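Local structure of DNA polymerase (5MDN) at residues V106-R114 with G386-E394; L665-L675 with S739-I747. The protein probably catalyses template-directed extension of DNA from deoxyribonucleoside triphosphates, releasing diphosphate, as a member of the type-B DNA polymerase family. All blocks are in the same frame, centred on the assembly; numbering follows the deposited sequence.

Interaction 1: V106-R114 with G386-E394; sequences VDVYEADIR and GEVAPNREE
The ring of Tyr-109 overlaps the side-chain amide of Asn-391, their planes only 13° apart, with ND2 of Asn-391 3.3 Å from CD1 of Tyr-109. Nearer the backbone, CB of Tyr-109 meets CG1 of Val-388 at 3.7 Å, the two side chains crossing at about a right angle. The tyrosine hydroxyl reaches beyond this overlap to Lys-45, and Phe-74 meets the ring as well.

The same amide is held by its nitrogen. Asn-391 ND2 donates to the backbone O of Val-108 over 2.9 Å, nearly along the C=O axis, and the acceptor lies close to the amide plane. With CG anti to the carbonyl carbon (chi1 -72°), the asparagine turns its amide toward the strand.

Glu-110, just after the strand, reaches the other way across the contact, its carboxylate accepting from the backbone of the partner segment. Extended beyond CG, it brings OE2 to the backbone N of Ala-389 at 2.8 Å, using the anti lone pair, while CG of Glu-110 lies 3.9 Å from the methyl CB of Ala-389. OE1 is salt-bridged to Arg-118, so the carboxylate joins two parts of the chain. Shortening Glu-110 to an alanine removes the carboxylate, which would probably leave the Ala-389 N-H without this acceptor and Arg-118 without this counter-charge. Farther along, Asp-112 pairs in charge with Arg-392, although the modelled positions are doubtful.

The strand 105-109 edges the antiparallel sheet that also contains strand 41-46, and the partner segment leaves helix 370-384 through a Schellman motif at Gly-386. The two backbones run almost perpendicular and form no ladder. Side chains supply one half of each hydrogen bond, so the attachment probably relies on the amide of Asn-391 and the carboxylate of Glu-110 as well as on apolar overlap.

Interaction 2: L665-L675 with S739-I747; sequences LKAYKFDLDDL and SKVDVDYYI
Leu-675 and Tyr-746 cross obliquely, the leucine side chain laid against the CD2-CE2 bond of the ring: CB of Leu-675 is 3.5 Å from CE2 of Tyr-746, and its CD2 is 3.7 Å from CD2 of the tyrosine. CD1 of Leu-675 is shared: it stays against CE2 of Tyr-746, meets CG1 of Val-741 at 3.9 Å, and lies over one face of the Phe-670 ring, offset toward its rim. Val-741 thus offers its two methyls to different neighbours, for CG2 lies 3.6 Å from CZ of Phe-670, again at an oblique angle. Holding CG between its backbone N and carbonyl carbon (chi1 54°) directs the phenylalanine ring to this valine.

These contacts lie where the chain leaving helix 647-666 passes the start of helix 743-756: the first helix closes in a Schellman motif at Tyr-668, and the second begins behind its N-cap residue, Asp-742, in what is probably the thumb of the family B fold.

Where the helices meet, Leu-665 runs antiparallel alongside Val-743 and Ile-747, its CG 3.6 Å from CG2 of Val-743. Lys-666 instead lies across Val-743 at about a right angle, its CG 3.7 Å from CG1 of the valine.

Overall arrangement
Interaction 1 closes along the chain before interaction 2 opens, and the two sit on opposite sides of the chain's centre, their own centres 59 Å apart and their nearest atoms about 36 Å apart. They share no helix, strand or sheet. The first joins the sheet containing strands 41-46 and 105-109 to the chain leaving helix 370-384, bridging 271 residues and linking this sheet of the N-terminal part to a segment within the polymerase family region. The second is more local, bringing helices 647-666 and 743-756 together near the C-terminus. The comparison shows one polymerase chain using polar side-chain-to-backbone bonds at a long-range junction and mainly apolar packing at a shorter-range one.

Interaction 1: V106-R114 with G386-E394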
ATOM      1  N   VAL A 106     -27.225  -3.775  25.331  1.00 90.47           N
ATOM      2  CA  VAL A 106     -27.791  -4.024  24.018  1.00 87.00           C
ATOM      3  C   VAL A 106     -26.722  -4.198  22.940  1.00 79.13           C
ATOM      4  O   VAL A 106     -26.977  -4.885  21.943  1.00 72.96           O
ATOM      5  CB  VAL A 106     -28.782  -2.907  23.627  1.00 89.76           C
ATOM      6  CG1 VAL A 106     -30.021  -2.971  24.505  1.00 92.08           C
ATOM      7  CG2 VAL A 106     -28.115  -1.544  23.734  1.00 88.17           C
ATOM      8  N   ASP A 107     -25.541  -3.601  23.100  1.00 79.15           N
ATOM      9  CA  ASP A 107     -24.492  -3.728  22.097  1.00 76.96           C
ATOM     10  C   ASP A 107     -23.139  -3.468  22.745  1.00 70.67           C
ATOM     11  O   ASP A 107     -23.042  -2.806  23.779  1.00 69.23           O
ATOM     12  CB  ASP A 107     -24.726  -2.765  20.928  1.00 79.62           C
ATOM     13  CG  ASP A 107     -24.250  -3.328  19.604  1.00 78.48           C
ATOM     14  OD1 ASP A 107     -23.311  -4.152  19.609  1.00 77.48           O
ATOM     15  OD2 ASP A 107     -24.812  -2.942  18.558  1.00 79.41           O
ATOM     16  N   VAL A 108     -22.090  -3.972  22.097  1.00 74.09           N
ATOM     17  CA  VAL A 108     -20.721  -3.856  22.588  1.00 69.61           C
ATOM     18  C   VAL A 108     -19.882  -3.146  21.535  1.00 66.41           C
ATOM     19  O   VAL A 108     -20.115  -3.285  20.330  1.00 66.27           O
ATOM     20  CB  VAL A 108     -20.113  -5.231  22.940  1.00 69.58           C
ATOM     21  CG1 VAL A 108     -20.827  -5.834  24.138  1.00 68.62           C
ATOM     22  CG2 VAL A 108     -20.188  -6.171  21.745  1.00 72.70           C
ATOM     23  N   TYR A 109     -18.902  -2.367  21.996  1.00 63.91           N
ATOM     24  CA  TYR A 109     -18.151  -1.488  21.113  1.00 61.15           C
ATOM     25  C   TYR A 109     -16.673  -1.490  21.480  1.00 58.32           C
ATOM     26  O   TYR A 109     -16.306  -1.630  22.650  1.00 56.13           O
ATOM     27  CB  TYR A 109     -18.699  -0.057  21.164  1.00 64.39           C
ATOM     28  CG  TYR A 109     -20.123   0.057  20.672  1.00 65.36           C
ATOM     29  CD1 TYR A 109     -20.411   0.064  19.314  1.00 63.02           C
ATOM     30  CD2 TYR A 109     -21.182   0.142  21.566  1.00 66.13           C
ATOM     31  CE1 TYR A 109     -21.714   0.160  18.860  1.00 63.53           C
ATOM     32  CE2 TYR A 109     -22.487   0.240  21.123  1.00 63.24           C
ATOM     33  CZ  TYR A 109     -22.747   0.248  19.769  1.00 62.90           C
ATOM     34  OH  TYR A 109     -24.043   0.345  19.320  1.00 67.01           O
ATOM     35  N   GLU A 110     -15.833  -1.333  20.453  1.00 56.88           N
ATOM     36  CA  GLU A 110     -14.379  -1.216  20.598  1.00 54.58           C
ATOM     37  C   GLU A 110     -13.761  -2.439  21.271  1.00 52.91           C
ATOM     38  O   GLU A 110     -12.777  -2.323  22.007  1.00 51.60           O
ATOM     39  CB  GLU A 110     -13.989   0.057  21.354  1.00 53.50           C
ATOM     40  CG  GLU A 110     -14.512   1.338  20.730  1.00 54.15           C
ATOM     41  CD  GLU A 110     -13.851   2.574  21.306  1.00 54.70           C
ATOM     42  OE1 GLU A 110     -12.855   2.427  22.046  1.00 52.97           O
ATOM     43  OE2 GLU A 110     -14.325   3.693  21.016  1.00 53.55           O
ATOM     44  N   ALA A 111     -14.322  -3.618  21.028  1.00 53.43           N
ATOM     45  CA  ALA A 111     -13.775  -4.849  21.577  1.00 57.78           C
ATOM     46  C   ALA A 111     -12.689  -5.470  20.707  1.00 59.53           C
ATOM     47  O   ALA A 111     -11.985  -6.372  21.174  1.00 61.21           O
ATOM     48  CB  ALA A 111     -14.896  -5.868  21.794  1.00 58.34           C
ATOM     49  N   ASP A 112     -12.537  -5.017  19.462  1.00 65.95           N
ATOM     50  CA  ASP A 112     -11.613  -5.623  18.510  1.00 63.48           C
ATOM     51  C   ASP A 112     -10.420  -4.722  18.199  1.00 55.16           C
ATOM     52  O   ASP A 112      -9.851  -4.796  17.106  1.00 55.25           O
ATOM     53  CB  ASP A 112     -12.345  -5.989  17.221  1.00 68.52           C
ATOM     54  CG  ASP A 112     -12.944  -4.782  16.531  1.00 74.98           C
ATOM     55  OD1 ASP A 112     -13.356  -3.836  17.235  1.00 76.19           O
ATOM     56  OD2 ASP A 112     -12.997  -4.778  15.283  1.00 82.69           O
ATOM     57  N   ILE A 113     -10.026  -3.867  19.136  1.00 50.45           N
ATOM     58  CA  ILE A 113      -8.889  -2.975  18.933  1.00 50.75           C
ATOM     59  C   ILE A 113      -7.656  -3.664  19.506  1.00 50.75           C
ATOM     60  O   ILE A 113      -7.622  -4.005  20.694  1.00 53.19           O
ATOM     61  CB  ILE A 113      -9.117  -1.602  19.590  1.00 50.04           C
ATOM     62  CG1 ILE A 113      -9.987  -0.682  18.715  1.00 50.95           C
ATOM     63  CG2 ILE A 113      -7.787  -0.918  19.890  1.00 49.74           C
ATOM     64  CD1 ILE A 113     -11.387  -1.182  18.434  1.00 52.29           C
ATOM     65  N   ARG A 114      -6.650  -3.891  18.660  1.00 54.01           N
ATOM     66  CA  ARG A 114      -5.464  -4.613  19.100  1.00 53.49           C
ATOM     67  C   ARG A 114      -4.755  -3.844  20.212  1.00 51.69           C
ATOM     68  O   ARG A 114      -4.723  -2.611  20.222  1.00 51.86           O
ATOM     69  CB  ARG A 114      -4.525  -4.893  17.921  1.00 53.95           C
ATOM     70  CG  ARG A 114      -3.803  -3.704  17.345  1.00 55.59           C
ATOM     71  CD  ARG A 114      -2.981  -4.138  16.134  1.00 55.87           C
ATOM     72  NE  ARG A 114      -3.825  -4.430  14.978  1.00 55.29           N
ATOM     73  CZ  ARG A 114      -3.808  -3.735  13.846  1.00 54.23           C
ATOM     74  NH1 ARG A 114      -2.979  -2.709  13.712  1.00 49.32           N
ATOM     75  NH2 ARG A 114      -4.617  -4.062  12.848  1.00 53.49           N
ATOM     76  N   GLY A 386     -13.715  12.063  22.963  1.00 57.29           N
ATOM     77  CA  GLY A 386     -14.665  11.389  23.826  1.00 55.21           C
ATOM     78  C   GLY A 386     -15.758  10.640  23.096  1.00 56.07           C
ATOM     79  O   GLY A 386     -16.862  10.498  23.631  1.00 57.20           O
ATOM     80  N   GLU A 387     -15.480  10.153  21.890  1.00 57.28           N
ATOM     81  CA  GLU A 387     -16.469   9.478  21.062  1.00 59.47           C
ATOM     82  C   GLU A 387     -16.184   7.985  21.020  1.00 59.00           C
ATOM     83  O   GLU A 387     -15.054   7.573  20.735  1.00 58.13           O
ATOM     84  CB  GLU A 387     -16.470  10.046  19.641  1.00 64.27           C
ATOM     85  CG  GLU A 387     -17.804   9.914  18.926  1.00 67.41           C
ATOM     86  CD  GLU A 387     -18.601  11.203  18.949  1.00 72.57           C
ATOM     87  OE1 GLU A 387     -17.978  12.278  19.077  1.00 73.51           O
ATOM     88  OE2 GLU A 387     -19.845  11.140  18.848  1.00 76.79           O
ATOM     89  N   VAL A 388     -17.206   7.183  21.301  1.00 57.56           N
ATOM     90  CA  VAL A 388     -17.107   5.736  21.150  1.00 57.24           C
ATOM     91  C   VAL A 388     -17.233   5.386  19.675  1.00 55.72           C
ATOM     92  O   VAL A 388     -18.059   5.955  18.951  1.00 53.38           O
ATOM     93  CB  VAL A 388     -18.186   5.036  21.998  1.00 60.26           C
ATOM     94  CG1 VAL A 388     -18.405   3.605  21.532  1.00 60.55           C
ATOM     95  CG2 VAL A 388     -17.793   5.060  23.468  1.00 62.33           C
ATOM     96  N   ALA A 389     -16.408   4.447  19.223  1.00 59.15           N
ATOM     97  CA  ALA A 389     -16.369   4.090  17.814  1.00 60.55           C
ATOM     98  C   ALA A 389     -17.491   3.111  17.471  1.00 59.49           C
ATOM     99  O   ALA A 389     -17.775   2.193  18.246  1.00 60.30           O
ATOM    100  CB  ALA A 389     -15.021   3.473  17.457  1.00 62.31           C
ATOM    101  N   PRO A 390     -18.147   3.288  16.323  1.00 55.03           N
ATOM    102  CA  PRO A 390     -19.112   2.281  15.858  1.00 58.12           C
ATOM    103  C   PRO A 390     -18.439   0.959  15.514  1.00 63.42           C
ATOM    104  O   PRO A 390     -17.226   0.805  15.685  1.00 64.70           O
ATOM    105  CB  PRO A 390     -19.745   2.935  14.621  1.00 56.62           C
ATOM    106  CG  PRO A 390     -19.426   4.393  14.735  1.00 56.15           C
ATOM    107  CD  PRO A 390     -18.120   4.477  15.456  1.00 54.15           C
ATOM    108  N   ASN A 391     -19.212   0.001  15.015  1.00 65.69           N
ATOM    109  CA  ASN A 391     -18.724  -1.340  14.727  1.00 67.21           C
ATOM    110  C   ASN A 391     -18.568  -1.563  13.229  1.00 72.00           C
ATOM    111  O   ASN A 391     -19.070  -0.801  12.399  1.00 69.73           O
ATOM    112  CB  ASN A 391     -19.654  -2.396  15.332  1.00 65.40           C
ATOM    113  CG  ASN A 391     -19.543  -2.465  16.837  1.00 65.27           C
ATOM    114  OD1 ASN A 391     -18.453  -2.339  17.397  1.00 63.07           O
ATOM    115  ND2 ASN A 391     -20.671  -2.674  17.504  1.00 67.53           N
ATOM    116  N   ARG A 392     -17.850  -2.633  12.895  1.00 64.29           N
ATOM    117  CA  ARG A 392     -17.466  -2.950  11.528  1.00 69.11           C
ATOM    118  C   ARG A 392     -18.210  -4.184  11.042  1.00 75.61           C
ATOM    119  O   ARG A 392     -18.738  -4.973  11.831  1.00 78.78           O
ATOM    120  CB  ARG A 392     -15.958  -3.212  11.411  1.00 71.12           C
ATOM    121  CG  ARG A 392     -15.058  -2.179  12.052  1.00 78.28           C
ATOM    122  CD  ARG A 392     -14.804  -2.445  13.533  1.00 87.64           C
ATOM    123  NE  ARG A 392     -15.187  -1.290  14.343  1.00 90.42           N
ATOM    124  CZ  ARG A 392     -14.671  -0.998  15.532  1.00 86.12           C
ATOM    125  NH1 ARG A 392     -13.740  -1.777  16.064  1.00 80.55           N
ATOM    126  NH2 ARG A 392     -15.080   0.080  16.185  1.00 90.91           N
ATOM    127  N   GLU A 393     -18.244  -4.341   9.718  1.00 84.04           N
ATOM    128  CA  GLU A 393     -18.706  -5.576   9.096  1.00 93.21           C
ATOM    129  C   GLU A 393     -17.553  -6.416   8.556  1.00100.15           C
ATOM    130  O   GLU A 393     -17.332  -7.536   9.018  1.00106.22           O
ATOM    131  CB  GLU A 393     -19.721  -5.265   7.990  1.00 96.68           C
ATOM    132  CG  GLU A 393     -20.971  -4.572   8.513  1.00101.03           C
ATOM    133  CD  GLU A 393     -21.732  -5.418   9.523  1.00104.20           C
ATOM    134  OE1 GLU A 393     -21.818  -6.651   9.333  1.00104.93           O
ATOM    135  OE2 GLU A 393     -22.242  -4.849  10.511  1.00103.99           O
ATOM    136  N   GLU A 394     -16.814  -5.903   7.577  1.00102.04           N
ATOM    137  CA  GLU A 394     -15.690  -6.651   7.036  1.00104.44           C
ATOM    138  C   GLU A 394     -14.695  -5.677   6.439  1.00113.60           C
ATOM    139  O   GLU A 394     -14.952  -4.474   6.334  1.00119.72           O
ATOM    140  CB  GLU A 394     -16.162  -7.649   5.971  1.00 98.67           C
ATOM    141  CG  GLU A 394     -17.212  -7.077   5.012  1.00 93.06           C
ATOM    142  CD  GLU A 394     -16.643  -6.124   3.955  1.00 89.45           C
ATOM    143  OE1 GLU A 394     -15.441  -6.217   3.628  1.00 80.62           O
ATOM    144  OE2 GLU A 394     -17.410  -5.284   3.440  1.00 84.68           O
TER

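Interaction 2: L665-L675 with S739-I747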
ATOM      1  N   LEU A 665      10.194 -13.147 -36.193  1.00 98.77           N
ATOM      2  CA  LEU A 665       9.639 -14.287 -35.474  1.00103.18           C
ATOM      3  C   LEU A 665       9.503 -15.492 -36.392  1.00112.01           C
ATOM      4  O   LEU A 665       9.779 -16.625 -35.983  1.00112.32           O
ATOM      5  CB  LEU A 665       8.288 -13.913 -34.863  1.00103.53           C
ATOM      6  CG  LEU A 665       7.723 -14.763 -33.723  1.00102.97           C
ATOM      7  CD1 LEU A 665       8.734 -14.894 -32.597  1.00104.76           C
ATOM      8  CD2 LEU A 665       6.418 -14.166 -33.214  1.00104.42           C
ATOM      9  N   LYS A 666       9.089 -15.266 -37.640  1.00118.00           N
ATOM     10  CA  LYS A 666       9.047 -16.340 -38.622  1.00112.02           C
ATOM     11  C   LYS A 666      10.430 -16.695 -39.151  1.00108.57           C
ATOM     12  O   LYS A 666      10.606 -17.787 -39.702  1.00116.32           O
ATOM     13  CB  LYS A 666       8.123 -15.957 -39.780  1.00107.85           C
ATOM     14  CG  LYS A 666       6.649 -16.175 -39.477  1.00106.13           C
ATOM     15  CD  LYS A 666       5.791 -15.998 -40.717  1.00102.49           C
ATOM     16  CE  LYS A 666       4.343 -16.366 -40.437  1.00102.10           C
ATOM     17  NZ  LYS A 666       3.455 -16.067 -41.596  1.00102.11           N
ATOM     18  N   ALA A 667      11.409 -15.805 -38.992  1.00111.27           N
ATOM     19  CA  ALA A 667      12.787 -16.085 -39.377  1.00108.65           C
ATOM     20  C   ALA A 667      13.556 -16.833 -38.298  1.00107.75           C
ATOM     21  O   ALA A 667      14.745 -17.113 -38.487  1.00102.13           O
ATOM     22  CB  ALA A 667      13.513 -14.783 -39.722  1.00106.81           C
ATOM     23  N   TYR A 668      12.900 -17.157 -37.184  1.00106.19           N
ATOM     24  CA  TYR A 668      13.482 -17.931 -36.090  1.00110.71           C
ATOM     25  C   TYR A 668      14.726 -17.239 -35.522  1.00109.91           C
ATOM     26  O   TYR A 668      15.836 -17.776 -35.536  1.00111.56           O
ATOM     27  CB  TYR A 668      13.807 -19.356 -36.557  1.00113.50           C
ATOM     28  CG  TYR A 668      12.608 -20.120 -37.085  1.00117.13           C
ATOM     29  CD1 TYR A 668      11.589 -20.542 -36.240  1.00117.32           C
ATOM     30  CD2 TYR A 668      12.500 -20.415 -38.439  1.00119.07           C
ATOM     31  CE1 TYR A 668      10.495 -21.237 -36.733  1.00118.26           C
ATOM     32  CE2 TYR A 668      11.415 -21.109 -38.938  1.00118.52           C
ATOM     33  CZ  TYR A 668      10.415 -21.517 -38.083  1.00120.84           C
ATOM     34  OH  TYR A 668       9.334 -22.208 -38.580  1.00122.01           O
ATOM     35  N   LYS A 669      14.515 -16.023 -35.009  1.00109.99           N
ATOM     36  CA  LYS A 669      15.563 -15.275 -34.323  1.00105.78           C
ATOM     37  C   LYS A 669      15.102 -14.830 -32.938  1.00100.56           C
ATOM     38  O   LYS A 669      15.702 -13.928 -32.344  1.00 97.50           O
ATOM     39  CB  LYS A 669      15.976 -14.041 -35.127  1.00108.04           C
ATOM     40  CG  LYS A 669      17.329 -13.461 -34.733  1.00110.44           C
ATOM     41  CD  LYS A 669      17.451 -12.014 -35.150  1.00113.00           C
ATOM     42  CE  LYS A 669      16.426 -11.208 -34.351  1.00111.98           C
ATOM     43  NZ  LYS A 669      16.533  -9.735 -34.510  1.00110.85           N
ATOM     44  N   PHE A 670      14.060 -15.449 -32.402  1.00103.50           N
ATOM     45  CA  PHE A 670      13.575 -15.066 -31.089  1.00105.08           C
ATOM     46  C   PHE A 670      14.461 -15.640 -29.988  1.00107.33           C
ATOM     47  O   PHE A 670      15.172 -16.631 -30.173  1.00108.32           O
ATOM     48  CB  PHE A 670      12.132 -15.534 -30.903  1.00106.18           C
ATOM     49  CG  PHE A 670      11.934 -17.000 -31.159  1.00111.30           C
ATOM     50  CD1 PHE A 670      12.238 -17.939 -30.185  1.00113.16           C
ATOM     51  CD2 PHE A 670      11.464 -17.443 -32.383  1.00116.41           C
ATOM     52  CE1 PHE A 670      12.065 -19.287 -30.424  1.00115.44           C
ATOM     53  CE2 PHE A 670      11.289 -18.789 -32.629  1.00117.87           C
ATOM     54  CZ  PHE A 670      11.590 -19.713 -31.647  1.00117.93           C
ATOM     55  N   ASP A 671      14.414 -14.989 -28.830  1.00110.64           N
ATOM     56  CA  ASP A 671      14.902 -15.584 -27.598  1.00109.33           C
ATOM     57  C   ASP A 671      13.744 -16.355 -26.980  1.00105.26           C
ATOM     58  O   ASP A 671      12.620 -15.847 -26.916  1.00 95.85           O
ATOM     59  CB  ASP A 671      15.425 -14.518 -26.634  1.00110.54           C
ATOM     60  CG  ASP A 671      16.026 -15.114 -25.373  1.00115.83           C
ATOM     61  OD1 ASP A 671      16.150 -16.354 -25.291  1.00120.91           O
ATOM     62  OD2 ASP A 671      16.377 -14.338 -24.459  1.00123.48           O
ATOM     63  N   LEU A 672      14.018 -17.583 -26.534  1.00114.34           N
ATOM     64  CA  LEU A 672      12.934 -18.447 -26.084  1.00108.35           C
ATOM     65  C   LEU A 672      12.252 -17.899 -24.838  1.00105.30           C
ATOM     66  O   LEU A 672      11.035 -18.048 -24.693  1.00102.56           O
ATOM     67  CB  LEU A 672      13.457 -19.859 -25.826  1.00106.29           C
ATOM     68  CG  LEU A 672      12.390 -20.934 -25.610  1.00106.95           C
ATOM     69  CD1 LEU A 672      11.672 -21.238 -26.915  1.00105.02           C
ATOM     70  CD2 LEU A 672      13.004 -22.196 -25.026  1.00111.37           C
ATOM     71  N   ASP A 673      13.009 -17.238 -23.955  1.00106.55           N
ATOM     72  CA  ASP A 673      12.443 -16.686 -22.724  1.00104.25           C
ATOM     73  C   ASP A 673      11.225 -15.813 -22.997  1.00104.53           C
ATOM     74  O   ASP A 673      10.269 -15.801 -22.211  1.00 97.50           O
ATOM     75  CB  ASP A 673      13.508 -15.889 -21.971  1.00104.09           C
ATOM     76  CG  ASP A 673      14.646 -16.760 -21.476  1.00106.83           C
ATOM     77  OD1 ASP A 673      14.400 -17.945 -21.169  1.00108.25           O
ATOM     78  OD2 ASP A 673      15.785 -16.258 -21.393  1.00108.23           O
ATOM     79  N   ASP A 674      11.240 -15.070 -24.105  1.00107.64           N
ATOM     80  CA  ASP A 674      10.132 -14.176 -24.418  1.00103.87           C
ATOM     81  C   ASP A 674       8.862 -14.927 -24.802  1.00102.72           C
ATOM     82  O   ASP A 674       7.786 -14.320 -24.832  1.00101.98           O
ATOM     83  CB  ASP A 674      10.537 -13.221 -25.541  1.00103.46           C
ATOM     84  CG  ASP A 674      11.764 -12.400 -25.192  1.00103.42           C
ATOM     85  OD1 ASP A 674      11.820 -11.857 -24.068  1.00101.65           O
ATOM     86  OD2 ASP A 674      12.675 -12.301 -26.042  1.00107.48           O
ATOM     87  N   LEU A 675       8.958 -16.222 -25.106  1.00108.42           N
ATOM     88  CA  LEU A 675       7.801 -16.999 -25.531  1.00110.03           C
ATOM     89  C   LEU A 675       7.105 -17.743 -24.394  1.00109.85           C
ATOM     90  O   LEU A 675       6.025 -18.299 -24.615  1.00109.56           O
ATOM     91  CB  LEU A 675       8.213 -18.001 -26.616  1.00109.60           C
ATOM     92  CG  LEU A 675       8.830 -17.416 -27.890  1.00110.46           C
ATOM     93  CD1 LEU A 675       8.930 -18.481 -28.970  1.00110.42           C
ATOM     94  CD2 LEU A 675       8.032 -16.219 -28.385  1.00111.61           C
ATOM     95  N   SER A 739      14.327 -25.202 -30.866  1.00139.31           N
ATOM     96  CA  SER A 739      13.866 -23.914 -31.381  1.00133.01           C
ATOM     97  C   SER A 739      12.967 -24.102 -32.600  1.00131.92           C
ATOM     98  O   SER A 739      13.050 -23.357 -33.578  1.00132.25           O
ATOM     99  CB  SER A 739      15.045 -22.992 -31.703  1.00129.16           C
ATOM    100  OG  SER A 739      15.903 -22.840 -30.585  1.00125.63           O
ATOM    101  N   LYS A 740      12.097 -25.108 -32.542  1.00132.70           N
ATOM    102  CA  LYS A 740      11.001 -25.283 -33.498  1.00133.09           C
ATOM    103  C   LYS A 740       9.686 -25.059 -32.758  1.00139.84           C
ATOM    104  O   LYS A 740       9.194 -25.949 -32.055  1.00139.63           O
ATOM    105  CB  LYS A 740      11.078 -26.639 -34.188  1.00128.90           C
ATOM    106  CG  LYS A 740      12.029 -26.639 -35.382  1.00123.93           C
ATOM    107  CD  LYS A 740      13.484 -26.628 -34.960  1.00119.55           C
ATOM    108  CE  LYS A 740      14.413 -26.432 -36.147  1.00116.50           C
ATOM    109  NZ  LYS A 740      15.814 -26.216 -35.687  1.00115.48           N
ATOM    110  N   VAL A 741       9.186 -23.830 -32.849  1.00129.38           N
ATOM    111  CA  VAL A 741       8.055 -23.343 -32.071  1.00132.92           C
ATOM    112  C   VAL A 741       6.902 -22.998 -33.009  1.00128.11           C
ATOM    113  O   VAL A 741       7.122 -22.464 -34.101  1.00124.60           O
ATOM    114  CB  VAL A 741       8.467 -22.139 -31.205  1.00136.01           C
ATOM    115  CG1 VAL A 741       7.344 -21.744 -30.268  1.00134.24           C
ATOM    116  CG2 VAL A 741       9.729 -22.478 -30.419  1.00134.65           C
ATOM    117  N   ASP A 742       5.672 -23.299 -32.584  1.00133.37           N
ATOM    118  CA  ASP A 742       4.491 -22.996 -33.393  1.00128.20           C
ATOM    119  C   ASP A 742       4.349 -21.484 -33.508  1.00121.25           C
ATOM    120  O   ASP A 742       3.624 -20.848 -32.737  1.00115.80           O
ATOM    121  CB  ASP A 742       3.225 -23.605 -32.787  1.00129.56           C
ATOM    122  CG  ASP A 742       1.993 -23.386 -33.659  1.00125.17           C
ATOM    123  OD1 ASP A 742       2.149 -22.985 -34.833  1.00120.14           O
ATOM    124  OD2 ASP A 742       0.866 -23.607 -33.168  1.00122.43           O
ATOM    125  N   VAL A 743       5.052 -20.906 -34.484  1.00118.11           N
ATOM    126  CA  VAL A 743       5.027 -19.459 -34.682  1.00119.19           C
ATOM    127  C   VAL A 743       3.629 -18.982 -35.056  1.00117.22           C
ATOM    128  O   VAL A 743       3.225 -17.876 -34.681  1.00121.40           O
ATOM    129  CB  VAL A 743       6.088 -19.060 -35.732  1.00123.18           C
ATOM    130  CG1 VAL A 743       5.468 -18.811 -37.108  1.00125.26           C
ATOM    131  CG2 VAL A 743       6.861 -17.852 -35.263  1.00126.50           C
ATOM    132  N   ASP A 744       2.867 -19.799 -35.792  1.00123.31           N
ATOM    133  CA  ASP A 744       1.520 -19.404 -36.191  1.00123.58           C
ATOM    134  C   ASP A 744       0.637 -19.116 -34.983  1.00122.29           C
ATOM    135  O   ASP A 744      -0.291 -18.305 -35.072  1.00129.93           O
ATOM    136  CB  ASP A 744       0.896 -20.492 -37.062  1.00120.71           C
ATOM    137  CG  ASP A 744       1.635 -20.688 -38.370  1.00116.87           C
ATOM    138  OD1 ASP A 744       2.694 -20.051 -38.555  1.00113.15           O
ATOM    139  OD2 ASP A 744       1.162 -21.478 -39.212  1.00110.83           O
ATOM    140  N   TYR A 745       0.906 -19.765 -33.850  1.00124.42           N
ATOM    141  CA  TYR A 745       0.180 -19.453 -32.623  1.00124.11           C
ATOM    142  C   TYR A 745       0.537 -18.058 -32.122  1.00130.92           C
ATOM    143  O   TYR A 745      -0.349 -17.237 -31.849  1.00133.11           O
ATOM    144  CB  TYR A 745       0.503 -20.505 -31.558  1.00119.31           C
ATOM    145  CG  TYR A 745      -0.238 -20.357 -30.242  1.00113.49           C
ATOM    146  CD1 TYR A 745       0.176 -19.444 -29.277  1.00111.63           C
ATOM    147  CD2 TYR A 745      -1.313 -21.182 -29.940  1.00113.57           C
ATOM    148  CE1 TYR A 745      -0.495 -19.323 -28.074  1.00112.41           C
ATOM    149  CE2 TYR A 745      -1.980 -21.079 -28.734  1.00116.13           C
ATOM    150  CZ  TYR A 745      -1.570 -20.144 -27.807  1.00113.61           C
ATOM    151  OH  TYR A 745      -2.237 -20.033 -26.608  1.00105.96           O
ATOM    152  N   TYR A 746       1.836 -17.771 -31.996  1.00121.97           N
ATOM    153  CA  TYR A 746       2.276 -16.536 -31.358  1.00119.99           C
ATOM    154  C   TYR A 746       2.026 -15.293 -32.202  1.00115.87           C
ATOM    155  O   TYR A 746       1.940 -14.197 -31.643  1.00117.08           O
ATOM    156  CB  TYR A 746       3.759 -16.641 -31.002  1.00120.70           C
ATOM    157  CG  TYR A 746       4.004 -17.478 -29.770  1.00125.66           C
ATOM    158  CD1 TYR A 746       3.052 -17.549 -28.762  1.00127.35           C
ATOM    159  CD2 TYR A 746       5.176 -18.208 -29.616  1.00124.69           C
ATOM    160  CE1 TYR A 746       3.260 -18.313 -27.633  1.00123.35           C
ATOM    161  CE2 TYR A 746       5.392 -18.979 -28.487  1.00122.73           C
ATOM    162  CZ  TYR A 746       4.430 -19.026 -27.499  1.00121.29           C
ATOM    163  OH  TYR A 746       4.634 -19.788 -26.372  1.00117.74           O
ATOM    164  N   ILE A 747       1.896 -15.426 -33.521  1.00118.04           N
ATOM    165  CA  ILE A 747       1.523 -14.273 -34.336  1.00114.00           C
ATOM    166  C   ILE A 747       0.019 -14.038 -34.303  1.00113.48           C
ATOM    167  O   ILE A 747      -0.439 -12.894 -34.196  1.00115.94           O
ATOM    168  CB  ILE A 747       2.044 -14.433 -35.777  1.00111.18           C
ATOM    169  CG1 ILE A 747       3.558 -14.217 -35.814  1.00112.21           C
ATOM    170  CG2 ILE A 747       1.341 -13.469 -36.722  1.00109.91           C
ATOM    171  CD1 ILE A 747       4.343 -15.426 -36.211  1.00112.17           C
TER